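Local structure of Myo-inositol-1-phosphate synthase-related protein (Thermotoga maritima MSB8, 3CIN) at residues Q21-A30 with L75-V86; Y64-G72 with V104-E112. The protein binds nicotinamide-adenine-dinucleotide in a Rossmann-type domain and belongs to the myo-inositol-1-phosphate synthase family, its own role being unassigned. One frame throughout, in Å; residues are numbered along the deposited sequence.

Contact 1 of 2, residues Q21-A30 with L75-V86; sequences QGYVASTFVA and LSEVVKQYWNDV. With NAD (nicotinamide-adenine-dinucleotide), chain F.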
loop_
_atom_site.group_PDB
_atom_site.type_symbol
_atom_site.label_atom_id
_atom_site.label_comp_id
_atom_site.label_asym_id
_atom_site.label_seq_id
_atom_site.Cartn_x
_atom_site.Cartn_y
_atom_site.Cartn_z
ATOM N N GLN A 21 -11.914 -32.677 -5.806
ATOM C CA GLN A 21 -13.136 -31.899 -5.458
ATOM C C GLN A 21 -12.940 -31.016 -4.218
ATOM O O GLN A 21 -13.475 -31.282 -3.150
ATOM C CB GLN A 21 -14.367 -32.808 -5.298
ATOM C CG GLN A 21 -15.679 -32.013 -5.281
ATOM C CD GLN A 21 -15.932 -31.275 -6.567
ATOM O OE1 GLN A 21 -15.793 -31.830 -7.641
ATOM N NE2 GLN A 21 -16.260 -29.978 -6.463
ATOM N N GLY A 22 -12.098 -29.985 -4.382
ATOM C CA GLY A 22 -11.813 -29.052 -3.298
ATOM C C GLY A 22 -12.394 -27.656 -3.566
ATOM O O GLY A 22 -13.479 -27.503 -4.147
ATOM N N TYR A 23 -11.680 -26.636 -3.135
ATOM C CA TYR A 23 -12.189 -25.273 -3.213
ATOM C C TYR A 23 -12.381 -24.802 -4.632
ATOM O O TYR A 23 -13.471 -24.313 -4.961
ATOM C CB TYR A 23 -11.256 -24.310 -2.488
ATOM C CG TYR A 23 -11.978 -23.382 -1.562
ATOM C CD1 TYR A 23 -13.048 -22.617 -2.007
ATOM C CD2 TYR A 23 -11.567 -23.235 -0.239
ATOM C CE1 TYR A 23 -13.713 -21.722 -1.137
ATOM C CE2 TYR A 23 -12.221 -22.396 0.617
ATOM C CZ TYR A 23 -13.276 -21.617 0.171
ATOM O OH TYR A 23 -13.927 -20.750 1.048
ATOM N N VAL A 24 -11.359 -24.931 -5.464
ATOM C CA VAL A 24 -11.504 -24.495 -6.889
ATOM C C VAL A 24 -12.621 -25.218 -7.582
ATOM O O VAL A 24 -13.531 -24.609 -8.199
ATOM C CB VAL A 24 -10.198 -24.627 -7.685
ATOM C CG1 VAL A 24 -10.393 -24.365 -9.152
ATOM C CG2 VAL A 24 -9.138 -23.627 -7.116
ATOM N N ALA A 25 -12.576 -26.538 -7.488
ATOM C CA ALA A 25 -13.582 -27.350 -8.110
ATOM C C ALA A 25 -14.995 -27.036 -7.655
ATOM O O ALA A 25 -15.963 -27.045 -8.457
ATOM C CB ALA A 25 -13.269 -28.838 -7.891
ATOM N N SER A 26 -15.165 -26.853 -6.348
ATOM C CA SER A 26 -16.444 -26.622 -5.798
ATOM C C SER A 26 -16.954 -25.205 -6.149
ATOM O O SER A 26 -18.130 -25.005 -6.319
ATOM C CB SER A 26 -16.403 -26.857 -4.299
ATOM O OG SER A 26 -16.120 -28.212 -4.007
ATOM N N THR A 27 -16.057 -24.238 -6.286
ATOM C CA THR A 27 -16.463 -22.894 -6.690
ATOM C C THR A 27 -16.885 -22.916 -8.170
ATOM O O THR A 27 -17.881 -22.275 -8.528
ATOM C CB THR A 27 -15.333 -21.937 -6.490
ATOM O OG1 THR A 27 -14.999 -21.946 -5.099
ATOM C CG2 THR A 27 -15.734 -20.520 -6.901
ATOM N N PHE A 28 -16.152 -23.647 -8.997
ATOM C CA PHE A 28 -16.519 -23.881 -10.421
ATOM C C PHE A 28 -17.905 -24.438 -10.509
ATOM O O PHE A 28 -18.747 -23.940 -11.256
ATOM C CB PHE A 28 -15.502 -24.849 -11.042
ATOM C CG PHE A 28 -15.835 -25.319 -12.420
ATOM C CD1 PHE A 28 -15.929 -24.439 -13.496
ATOM C CD2 PHE A 28 -15.999 -26.676 -12.660
ATOM C CE1 PHE A 28 -16.161 -24.899 -14.781
ATOM C CE2 PHE A 28 -16.263 -27.154 -13.948
ATOM C CZ PHE A 28 -16.412 -26.269 -15.009
ATOM N N VAL A 29 -18.187 -25.441 -9.697
ATOM C CA VAL A 29 -19.502 -26.102 -9.772
ATOM C C VAL A 29 -20.607 -25.187 -9.280
ATOM O O VAL A 29 -21.687 -25.061 -9.900
ATOM C CB VAL A 29 -19.512 -27.492 -9.065
ATOM C CG1 VAL A 29 -20.935 -28.081 -8.953
ATOM C CG2 VAL A 29 -18.544 -28.486 -9.811
ATOM N N ALA A 30 -20.351 -24.534 -8.168
ATOM C CA ALA A 30 -21.394 -23.706 -7.538
ATOM C C ALA A 30 -21.681 -22.473 -8.413
ATOM O O ALA A 30 -22.847 -22.052 -8.580
ATOM C CB ALA A 30 -20.930 -23.301 -6.184
ATOM N N LEU A 75 -21.849 -34.934 -5.089
ATOM C CA LEU A 75 -21.169 -33.683 -5.403
ATOM C C LEU A 75 -21.763 -32.491 -4.615
ATOM O O LEU A 75 -21.027 -31.711 -4.034
ATOM C CB LEU A 75 -21.216 -33.451 -6.900
ATOM C CG LEU A 75 -20.529 -32.180 -7.440
ATOM C CD1 LEU A 75 -19.058 -32.132 -6.990
ATOM C CD2 LEU A 75 -20.630 -32.111 -8.915
ATOM N N SER A 76 -23.088 -32.377 -4.569
ATOM C CA SER A 76 -23.783 -31.319 -3.814
ATOM C C SER A 76 -23.410 -31.214 -2.330
ATOM O O SER A 76 -23.311 -30.106 -1.801
ATOM C CB SER A 76 -25.302 -31.475 -3.942
ATOM O OG SER A 76 -25.702 -32.741 -3.452
ATOM N N GLU A 77 -23.208 -32.358 -1.675
ATOM C CA GLU A 77 -22.896 -32.407 -0.228
ATOM C C GLU A 77 -21.507 -31.807 0.030
ATOM O O GLU A 77 -21.305 -31.086 1.020
ATOM C CB GLU A 77 -22.934 -33.851 0.292
ATOM C CG GLU A 77 -24.283 -34.559 0.145
ATOM C CD GLU A 77 -24.365 -35.993 0.762
ATOM O OE1 GLU A 77 -24.003 -37.050 0.115
ATOM O OE2 GLU A 77 -24.896 -36.058 1.903
ATOM N N VAL A 78 -20.587 -32.064 -0.890
ATOM C CA VAL A 78 -19.226 -31.548 -0.803
ATOM C C VAL A 78 -19.198 -30.080 -1.189
ATOM O O VAL A 78 -18.607 -29.249 -0.472
ATOM C CB VAL A 78 -18.247 -32.380 -1.647
ATOM C CG1 VAL A 78 -16.853 -31.734 -1.681
ATOM C CG2 VAL A 78 -18.213 -33.815 -1.025
ATOM N N VAL A 79 -19.841 -29.737 -2.303
ATOM C CA VAL A 79 -19.918 -28.304 -2.725
ATOM C C VAL A 79 -20.498 -27.402 -1.604
ATOM O O VAL A 79 -19.928 -26.319 -1.328
ATOM C CB VAL A 79 -20.650 -28.150 -4.108
ATOM C CG1 VAL A 79 -20.848 -26.692 -4.454
ATOM C CG2 VAL A 79 -19.824 -28.840 -5.215
ATOM N N LYS A 80 -21.561 -27.844 -0.905
ATOM C CA LYS A 80 -22.151 -27.052 0.181
ATOM C C LYS A 80 -21.190 -26.809 1.332
ATOM O O LYS A 80 -21.338 -25.826 2.042
ATOM C CB LYS A 80 -23.392 -27.714 0.715
ATOM C CG LYS A 80 -24.232 -26.909 1.686
ATOM C CD LYS A 80 -25.278 -27.802 2.340
ATOM C CE LYS A 80 -26.584 -27.068 2.688
ATOM N NZ LYS A 80 -26.545 -25.590 2.688
ATOM N N GLN A 81 -20.200 -27.670 1.521
ATOM C CA GLN A 81 -19.202 -27.413 2.539
ATOM C C GLN A 81 -18.418 -26.171 2.200
ATOM O O GLN A 81 -17.928 -25.526 3.096
ATOM C CB GLN A 81 -18.238 -28.594 2.700
ATOM C CG GLN A 81 -18.896 -29.862 3.241
ATOM C CD GLN A 81 -18.035 -31.117 3.036
ATOM O OE1 GLN A 81 -16.805 -31.041 2.943
ATOM N NE2 GLN A 81 -18.696 -32.283 2.952
ATOM N N TYR A 82 -18.253 -25.854 0.910
ATOM C CA TYR A 82 -17.508 -24.651 0.507
ATOM C C TYR A 82 -18.410 -23.423 0.296
ATOM O O TYR A 82 -18.022 -22.281 0.625
ATOM C CB TYR A 82 -16.693 -24.920 -0.780
ATOM C CG TYR A 82 -15.631 -25.956 -0.564
ATOM C CD1 TYR A 82 -14.375 -25.607 -0.126
ATOM C CD2 TYR A 82 -15.877 -27.301 -0.823
ATOM C CE1 TYR A 82 -13.401 -26.552 0.104
ATOM C CE2 TYR A 82 -14.890 -28.265 -0.616
ATOM C CZ TYR A 82 -13.640 -27.870 -0.151
ATOM O OH TYR A 82 -12.604 -28.773 0.078
ATOM N N TRP A 83 -19.616 -23.675 -0.225
ATOM C CA TRP A 83 -20.609 -22.637 -0.535
ATOM C C TRP A 83 -21.951 -23.037 -0.001
ATOM O O TRP A 83 -22.691 -23.818 -0.613
ATOM C CB TRP A 83 -20.677 -22.441 -2.051
ATOM C CG TRP A 83 -19.413 -21.970 -2.580
ATOM C CD1 TRP A 83 -18.467 -22.713 -3.206
ATOM C CD2 TRP A 83 -18.909 -20.642 -2.503
ATOM N NE1 TRP A 83 -17.409 -21.929 -3.546
ATOM C CE2 TRP A 83 -17.643 -20.652 -3.122
ATOM C CE3 TRP A 83 -19.408 -19.438 -1.992
ATOM C CZ2 TRP A 83 -16.870 -19.524 -3.255
ATOM C CZ3 TRP A 83 -18.620 -18.292 -2.123
ATOM C CH2 TRP A 83 -17.361 -18.359 -2.751
ATOM N N ASN A 84 -22.247 -22.522 1.191
ATOM C CA ASN A 84 -23.386 -22.970 1.976
ATOM C C ASN A 84 -24.733 -22.689 1.303
ATOM O O ASN A 84 -25.745 -23.270 1.680
ATOM C CB ASN A 84 -23.334 -22.281 3.334
ATOM C CG ASN A 84 -24.383 -22.778 4.273
ATOM O OD1 ASN A 84 -25.325 -22.065 4.593
ATOM N ND2 ASN A 84 -24.242 -24.017 4.704
ATOM N N ASP A 85 -24.728 -21.779 0.325
ATOM C CA ASP A 85 -25.959 -21.391 -0.388
ATOM C C ASP A 85 -26.417 -22.445 -1.425
ATOM O O ASP A 85 -27.577 -22.464 -1.862
ATOM C CB ASP A 85 -25.846 -19.956 -0.967
ATOM C CG ASP A 85 -24.590 -19.725 -1.840
ATOM O OD1 ASP A 85 -23.516 -20.316 -1.590
ATOM O OD2 ASP A 85 -24.676 -18.889 -2.766
ATOM N N VAL A 86 -25.538 -23.378 -1.747
ATOM C CA VAL A 86 -25.865 -24.426 -2.701
ATOM C C VAL A 86 -26.588 -25.577 -2.012
ATOM O O VAL A 86 -25.980 -26.307 -1.238
ATOM C CB VAL A 86 -24.579 -24.954 -3.332
ATOM C CG1 VAL A 86 -24.920 -26.089 -4.306
ATOM C CG2 VAL A 86 -23.864 -23.836 -4.021
HETATM P PA NAD F . -7.932 -27.828 -2.283
HETATM O O1A NAD F . -9.090 -27.082 -1.676
HETATM O O2A NAD F . -7.075 -28.474 -1.238
HETATM O O5B NAD F . -8.574 -28.973 -3.143
HETATM C C5B NAD F . -7.774 -30.037 -3.652
HETATM C C4B NAD F . -8.659 -31.269 -3.724
HETATM O O4B NAD F . -7.974 -32.285 -4.439
HETATM C C3B NAD F . -9.048 -31.862 -2.375
HETATM O O3B NAD F . -10.422 -32.212 -2.344
HETATM C C2B NAD F . -8.181 -33.110 -2.271
HETATM O O2B NAD F . -8.690 -34.044 -1.358
HETATM C C1B NAD F . -8.143 -33.534 -3.722
HETATM N N9A NAD F . -7.032 -34.414 -4.093
HETATM C C8A NAD F . -5.729 -34.284 -3.623
HETATM N N7A NAD F . -4.971 -35.204 -4.313
HETATM C C5A NAD F . -5.804 -35.886 -5.165
HETATM C C6A NAD F . -5.595 -36.973 -6.018
HETATM N N6A NAD F . -4.358 -37.528 -6.222
HETATM N N1A NAD F . -6.669 -37.394 -6.776
HETATM C C2A NAD F . -7.911 -36.806 -6.623
HETATM N N3A NAD F . -8.152 -35.786 -5.726
HETATM C C4A NAD F . -7.089 -35.359 -5.016
HETATM O O3 NAD F . -7.092 -26.892 -3.231
HETATM P PN NAD F . -7.673 -25.783 -4.190
HETATM O O1N NAD F . -7.485 -24.459 -3.526
HETATM O O2N NAD F . -8.975 -26.217 -4.774
HETATM O O5D NAD F . -6.580 -25.794 -5.349
HETATM C C5D NAD F . -6.550 -26.847 -6.285
HETATM C C4D NAD F . -5.287 -26.796 -7.137
HETATM O O4D NAD F . -5.349 -25.659 -7.954
HETATM C C3D NAD F . -3.971 -26.741 -6.376
HETATM O O3D NAD F . -2.967 -27.519 -7.077
HETATM C C2D NAD F . -3.603 -25.272 -6.508
HETATM O O2D NAD F . -2.188 -25.066 -6.457
HETATM C C1D NAD F . -4.115 -24.994 -7.904
HETATM N N1N NAD F . -4.315 -23.570 -8.165
HETATM C C2N NAD F . -5.175 -22.873 -7.418
HETATM C C3N NAD F . -5.319 -21.505 -7.778
HETATM C C7N NAD F . -6.424 -20.773 -7.165
HETATM O O7N NAD F . -7.140 -21.449 -6.216
HETATM N N7N NAD F . -6.690 -19.514 -7.547
HETATM C C4N NAD F . -4.609 -20.925 -8.810
HETATM C C5N NAD F . -3.727 -21.666 -9.542
HETATM C C6N NAD F . -3.610 -23.022 -9.205
HETATM O O HOH W 1 -16.551 -19.882 0.319
#
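Ser26 and Val79 bring the two helices closest, their CA atoms 4.9 Å apart where the axes of helices 23-30 and 75-82 cross at -104°. Small residues on the first helix suit this crossing, with Val79 setting branched methyls against them. Ser26 lets the backbones approach, and its OG gives its proton to Gly22 O and accepts a bond from Gln21 NE2 at 3.0 Å, nearly in the amide plane. Ala30, a turn further on, offers only CB, which sits among Val79 CG1, Trp83 CD1 and Val86 CG2. At the other end Leu75 CD1 presses on the amide of Gln21, 3.3 Å from CD, while Gln21 OE1 is bonded to Ser63.

Tyr82 carries the edge of the ring pair: its CD1 stands over the centre of the Tyr23 ring in an edge-to-face stack, planes 58° apart. The face of the Tyr82 ring in turn covers Tyr23 CA, a CH-pi contact, and the Gly22 carbonyl carbon, and Tyr82 OH is hydrogen-bonded to Lys70 NZ. Trp83 donates NE1 to Thr27 OG1 at 2.9 Å, the acceptor lying in the indole plane. With chi1 at -60°, OG1 stays beside its own backbone N and also bonds Tyr23 O.

Packing slackens only beyond the ring pair, where Tyr23 CE1 is 4.4 Å from Trp83 CZ2 and a water links Tyr23 OH to Tyr82 O. Asn314 of the second subunit packs on Trp83. Tyr23 N and Val24 N, at the helix start, each donate to an NAD phosphate oxygen, with Gly22 CA 3.2 Å from O5B, an approach suited to a residue without a side chain: the dinucleotide-binding turn of a Rossmann fold.

Contact 2 of 2, residues Y64-G72 with V104-E112; sequences YDVDRAKIG and VRNLPIEAE. With NAD (nicotinamide-adenine-dinucleotide), chain F.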
loop_
_atom_site.group_PDB
_atom_site.type_symbol
_atom_site.label_atom_id
_atom_site.label_comp_id
_atom_site.label_asym_id
_atom_site.label_seq_id
_atom_site.Cartn_x
_atom_site.Cartn_y
_atom_site.Cartn_z
ATOM N N TYR A 64 -13.757 -36.929 -8.934
ATOM C CA TYR A 64 -12.860 -37.861 -8.234
ATOM C C TYR A 64 -12.090 -37.184 -7.112
ATOM O O TYR A 64 -11.684 -36.023 -7.216
ATOM C CB TYR A 64 -11.848 -38.453 -9.220
ATOM C CG TYR A 64 -12.457 -39.547 -10.071
ATOM C CD1 TYR A 64 -13.392 -39.238 -11.041
ATOM C CD2 TYR A 64 -12.098 -40.887 -9.911
ATOM C CE1 TYR A 64 -13.993 -40.220 -11.800
ATOM C CE2 TYR A 64 -12.693 -41.870 -10.672
ATOM C CZ TYR A 64 -13.649 -41.537 -11.606
ATOM O OH TYR A 64 -14.238 -42.517 -12.370
ATOM N N ASP A 65 -11.875 -37.933 -6.043
ATOM C CA ASP A 65 -11.047 -37.472 -4.941
ATOM C C ASP A 65 -10.330 -38.681 -4.314
ATOM O O ASP A 65 -10.509 -39.823 -4.757
ATOM C CB ASP A 65 -11.900 -36.692 -3.906
ATOM C CG ASP A 65 -11.153 -35.544 -3.275
ATOM O OD1 ASP A 65 -10.289 -35.816 -2.411
ATOM O OD2 ASP A 65 -11.418 -34.367 -3.652
ATOM N N VAL A 66 -9.510 -38.394 -3.311
ATOM C CA VAL A 66 -8.856 -39.411 -2.537
ATOM C C VAL A 66 -9.188 -39.262 -1.073
ATOM O O VAL A 66 -8.803 -40.097 -0.298
ATOM C CB VAL A 66 -7.330 -39.420 -2.763
ATOM C CG1 VAL A 66 -7.027 -39.830 -4.205
ATOM C CG2 VAL A 66 -6.758 -38.109 -2.440
ATOM N N ASP A 67 -9.912 -38.203 -0.698
ATOM C CA ASP A 67 -10.349 -38.003 0.667
ATOM C C ASP A 67 -11.468 -38.957 1.046
ATOM O O ASP A 67 -12.544 -38.990 0.435
ATOM C CB ASP A 67 -10.783 -36.555 0.806
ATOM C CG ASP A 67 -10.976 -36.116 2.242
ATOM O OD1 ASP A 67 -11.151 -36.967 3.146
ATOM O OD2 ASP A 67 -10.976 -34.861 2.443
ATOM N N ARG A 68 -11.220 -39.761 2.079
ATOM C CA ARG A 68 -12.185 -40.739 2.504
ATOM C C ARG A 68 -13.474 -40.062 2.988
ATOM O O ARG A 68 -14.541 -40.646 2.903
ATOM C CB ARG A 68 -11.590 -41.602 3.637
ATOM C CG ARG A 68 -12.391 -42.858 3.964
ATOM C CD ARG A 68 -13.025 -42.811 5.315
ATOM N NE ARG A 68 -12.442 -43.784 6.233
ATOM C CZ ARG A 68 -12.575 -45.108 6.116
ATOM N NH1 ARG A 68 -13.253 -45.646 5.101
ATOM N NH2 ARG A 68 -12.011 -45.908 7.022
ATOM N N ALA A 69 -13.343 -38.843 3.497
ATOM C CA ALA A 69 -14.493 -38.017 3.917
ATOM C C ALA A 69 -15.386 -37.574 2.738
ATOM O O ALA A 69 -16.552 -37.268 2.956
ATOM C CB ALA A 69 -14.021 -36.792 4.743
ATOM N N LYS A 70 -14.848 -37.553 1.509
ATOM C CA LYS A 70 -15.578 -37.112 0.315
ATOM C C LYS A 70 -16.034 -38.243 -0.581
ATOM O O LYS A 70 -17.077 -38.141 -1.209
ATOM C CB LYS A 70 -14.744 -36.123 -0.496
ATOM C CG LYS A 70 -14.407 -34.865 0.260
ATOM C CD LYS A 70 -13.635 -33.895 -0.548
ATOM C CE LYS A 70 -13.424 -32.535 0.174
ATOM N NZ LYS A 70 -12.528 -31.594 -0.576
ATOM N N ILE A 71 -15.246 -39.325 -0.684
ATOM C CA ILE A 71 -15.565 -40.416 -1.611
ATOM C C ILE A 71 -16.911 -41.034 -1.223
ATOM O O ILE A 71 -17.116 -41.407 -0.083
ATOM C CB ILE A 71 -14.451 -41.480 -1.673
ATOM C CG1 ILE A 71 -13.212 -40.888 -2.360
ATOM C CG2 ILE A 71 -14.954 -42.740 -2.465
ATOM C CD1 ILE A 71 -11.941 -41.636 -1.970
ATOM N N GLY A 72 -17.820 -41.119 -2.185
ATOM C CA GLY A 72 -19.158 -41.679 -1.981
ATOM C C GLY A 72 -20.228 -40.667 -1.639
ATOM O O GLY A 72 -21.422 -41.036 -1.603
ATOM N N VAL A 104 -1.573 -36.074 -0.750
ATOM C CA VAL A 104 -2.090 -35.592 0.555
ATOM C C VAL A 104 -1.305 -36.077 1.786
ATOM O O VAL A 104 -1.757 -35.962 2.928
ATOM C CB VAL A 104 -3.596 -35.840 0.672
ATOM C CG1 VAL A 104 -4.340 -35.242 -0.562
ATOM C CG2 VAL A 104 -3.939 -37.332 0.843
ATOM N N ARG A 105 -0.085 -36.563 1.547
ATOM C CA ARG A 105 0.743 -37.159 2.588
ATOM C C ARG A 105 1.037 -36.209 3.760
ATOM O O ARG A 105 1.177 -36.644 4.933
ATOM C CB ARG A 105 2.046 -37.628 1.937
ATOM C CG ARG A 105 2.983 -38.419 2.816
ATOM C CD ARG A 105 4.244 -38.850 2.026
ATOM N NE ARG A 105 4.120 -39.747 0.846
ATOM C CZ ARG A 105 3.147 -40.619 0.544
ATOM N NH1 ARG A 105 2.054 -40.805 1.289
ATOM N NH2 ARG A 105 3.276 -41.340 -0.570
ATOM N N ASN A 106 1.126 -34.919 3.454
ATOM C CA ASN A 106 1.401 -33.907 4.427
ATOM C C ASN A 106 0.186 -33.160 4.984
ATOM O O ASN A 106 0.369 -32.218 5.769
ATOM C CB ASN A 106 2.366 -32.888 3.844
ATOM C CG ASN A 106 3.662 -33.518 3.382
ATOM O OD1 ASN A 106 4.202 -33.162 2.332
ATOM N ND2 ASN A 106 4.180 -34.456 4.170
ATOM N N LEU A 107 -1.018 -33.583 4.600
ATOM C CA LEU A 107 -2.262 -32.959 5.016
ATOM C C LEU A 107 -3.100 -33.857 5.892
ATOM O O LEU A 107 -3.014 -35.081 5.805
ATOM C CB LEU A 107 -3.092 -32.600 3.796
ATOM C CG LEU A 107 -2.406 -31.619 2.833
ATOM C CD1 LEU A 107 -3.243 -31.515 1.592
ATOM C CD2 LEU A 107 -2.232 -30.273 3.476
ATOM N N PRO A 108 -3.973 -33.254 6.711
ATOM C CA PRO A 108 -4.829 -34.012 7.601
ATOM C C PRO A 108 -6.026 -34.604 6.873
ATOM O O PRO A 108 -7.171 -34.273 7.182
ATOM C CB PRO A 108 -5.258 -32.965 8.628
ATOM C CG PRO A 108 -5.280 -31.722 7.928
ATOM C CD PRO A 108 -4.180 -31.810 6.861
ATOM N N ILE A 109 -5.729 -35.451 5.888
ATOM C CA ILE A 109 -6.716 -36.103 5.048
ATOM C C ILE A 109 -6.430 -37.589 5.132
ATOM O O ILE A 109 -5.282 -38.010 4.968
ATOM C CB ILE A 109 -6.572 -35.671 3.564
ATOM C CG1 ILE A 109 -6.937 -34.173 3.386
ATOM C CG2 ILE A 109 -7.400 -36.572 2.663
ATOM C CD1 ILE A 109 -6.553 -33.570 2.064
ATOM N N GLU A 110 -7.475 -38.382 5.369
ATOM C CA GLU A 110 -7.393 -39.820 5.324
ATOM C C GLU A 110 -7.554 -40.250 3.868
ATOM O O GLU A 110 -8.650 -40.149 3.298
ATOM C CB GLU A 110 -8.511 -40.406 6.205
ATOM C CG GLU A 110 -8.319 -41.824 6.552
ATOM C CD GLU A 110 -9.521 -42.407 7.263
ATOM O OE1 GLU A 110 -10.342 -41.622 7.812
ATOM O OE2 GLU A 110 -9.635 -43.655 7.281
ATOM N N ALA A 111 -6.452 -40.687 3.262
ATOM C CA ALA A 111 -6.401 -40.962 1.822
ATOM C C ALA A 111 -6.822 -42.364 1.438
ATOM O O ALA A 111 -6.520 -43.339 2.140
ATOM C CB ALA A 111 -4.979 -40.698 1.302
ATOM N N GLU A 112 -7.532 -42.487 0.319
ATOM C CA GLU A 112 -7.692 -43.772 -0.348
ATOM C C GLU A 112 -7.544 -43.665 -1.856
ATOM O O GLU A 112 -7.857 -42.649 -2.481
ATOM C CB GLU A 112 -8.995 -44.457 0.023
ATOM C CG GLU A 112 -10.157 -43.605 0.297
ATOM C CD GLU A 112 -11.353 -44.430 0.779
ATOM O OE1 GLU A 112 -11.238 -45.061 1.860
ATOM O OE2 GLU A 112 -12.403 -44.454 0.085
HETATM P PA NAD F . -7.932 -27.828 -2.283
HETATM O O1A NAD F . -9.090 -27.082 -1.676
HETATM O O2A NAD F . -7.075 -28.474 -1.238
HETATM O O5B NAD F . -8.574 -28.973 -3.143
HETATM C C5B NAD F . -7.774 -30.037 -3.652
HETATM C C4B NAD F . -8.659 -31.269 -3.724
HETATM O O4B NAD F . -7.974 -32.285 -4.439
HETATM C C3B NAD F . -9.048 -31.862 -2.375
HETATM O O3B NAD F . -10.422 -32.212 -2.344
HETATM C C2B NAD F . -8.181 -33.110 -2.271
HETATM O O2B NAD F . -8.690 -34.044 -1.358
HETATM C C1B NAD F . -8.143 -33.534 -3.722
HETATM N N9A NAD F . -7.032 -34.414 -4.093
HETATM C C8A NAD F . -5.729 -34.284 -3.623
HETATM N N7A NAD F . -4.971 -35.204 -4.313
HETATM C C5A NAD F . -5.804 -35.886 -5.165
HETATM C C6A NAD F . -5.595 -36.973 -6.018
HETATM N N6A NAD F . -4.358 -37.528 -6.222
HETATM N N1A NAD F . -6.669 -37.394 -6.776
HETATM C C2A NAD F . -7.911 -36.806 -6.623
HETATM N N3A NAD F . -8.152 -35.786 -5.726
HETATM C C4A NAD F . -7.089 -35.359 -5.016
HETATM O O3 NAD F . -7.092 -26.892 -3.231
HETATM P PN NAD F . -7.673 -25.783 -4.190
HETATM O O1N NAD F . -7.485 -24.459 -3.526
HETATM O O2N NAD F . -8.975 -26.217 -4.774
HETATM O O5D NAD F . -6.580 -25.794 -5.349
HETATM C C5D NAD F . -6.550 -26.847 -6.285
HETATM C C4D NAD F . -5.287 -26.796 -7.137
HETATM O O4D NAD F . -5.349 -25.659 -7.954
HETATM C C3D NAD F . -3.971 -26.741 -6.376
HETATM O O3D NAD F . -2.967 -27.519 -7.077
HETATM C C2D NAD F . -3.603 -25.272 -6.508
HETATM O O2D NAD F . -2.188 -25.066 -6.457
HETATM C C1D NAD F . -4.115 -24.994 -7.904
HETATM N N1N NAD F . -4.315 -23.570 -8.165
HETATM C C2N NAD F . -5.175 -22.873 -7.418
HETATM C C3N NAD F . -5.319 -21.505 -7.778
HETATM C C7N NAD F . -6.424 -20.773 -7.165
HETATM O O7N NAD F . -7.140 -21.449 -6.216
HETATM N N7N NAD F . -6.690 -19.514 -7.547
HETATM C C4N NAD F . -4.609 -20.925 -8.810
HETATM C C5N NAD F . -3.727 -21.666 -9.542
HETATM C C6N NAD F . -3.610 -23.022 -9.205
HETATM O O HOH W 2 -10.225 -37.334 5.574
#
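Val104 and Val66 meet through CG1 and CG2, 4.2 Å apart, at the adenine end of the NAD site of this Rossmann-type domain, where the loop after strand 58-65 faces the loop after strand 96-97. Branched, apolar side chains suit the flat base: Val104 CG1 lies 3.5 Å from NAD C8A, and Val66 packs on the same ring system. Farther along, Ile109 lays CG2 across the carboxylate carbon of Asp67, 3.6 Å from CG, the two side chains crossing at about a right angle. Asp67 OD1 accepts a bond from Ala69 N in an Asx turn, and a water joins OD1 to Glu110 N.

Glu110 works through both backbone and side chain. Its O takes Arg68 N almost head-on, with a C=O...N angle of 176°, and its extended chain runs beside that of Arg68, so that OE2 receives a weak bond from NE at 3.0 Å, with the carboxylate and guanidinium planes 89° apart. This ion pair lies at the exposed rim, where long charged chains can remain hydrated. Ala111 forms a single beta bridge with Asp67, and its CA-H makes a weak CA-H...O contact with Val66 O. Glu112 N donates to that same oxygen at 2.8 Å, in the carbonyl plane. The aliphatic part of Glu112 packs too, CG resting against Ile71 CD1 at 3.5 Å. Its OE1 lies against the Arg68 chain, 3.3 Å from CG, and makes only a long ion pair with Arg68 NH1, 3.9 Å away and well out of the guanidinium plane.

Contact 1 is mostly buried between two helices, whereas contact 2 joins loops at the partly open edge of the same domain. They share the chain's early beta-alpha-beta region: strand 58-65 follows helix 23-36 and precedes helix 75-82, and both contacts touch NAD. Contact 1 relies on small, aliphatic and aromatic side chains and meets the diphosphate through backbone amides; contact 2 relies on backbone bonds and a charged rim, and holds the adenosine half, with Asp65 receiving both ribose hydroxyls. They are joined directly by probable hydrogen bonds from Lys70 NZ to Gln21 O and from Gln21 N to Asp65 OD2, each 2.8 Å.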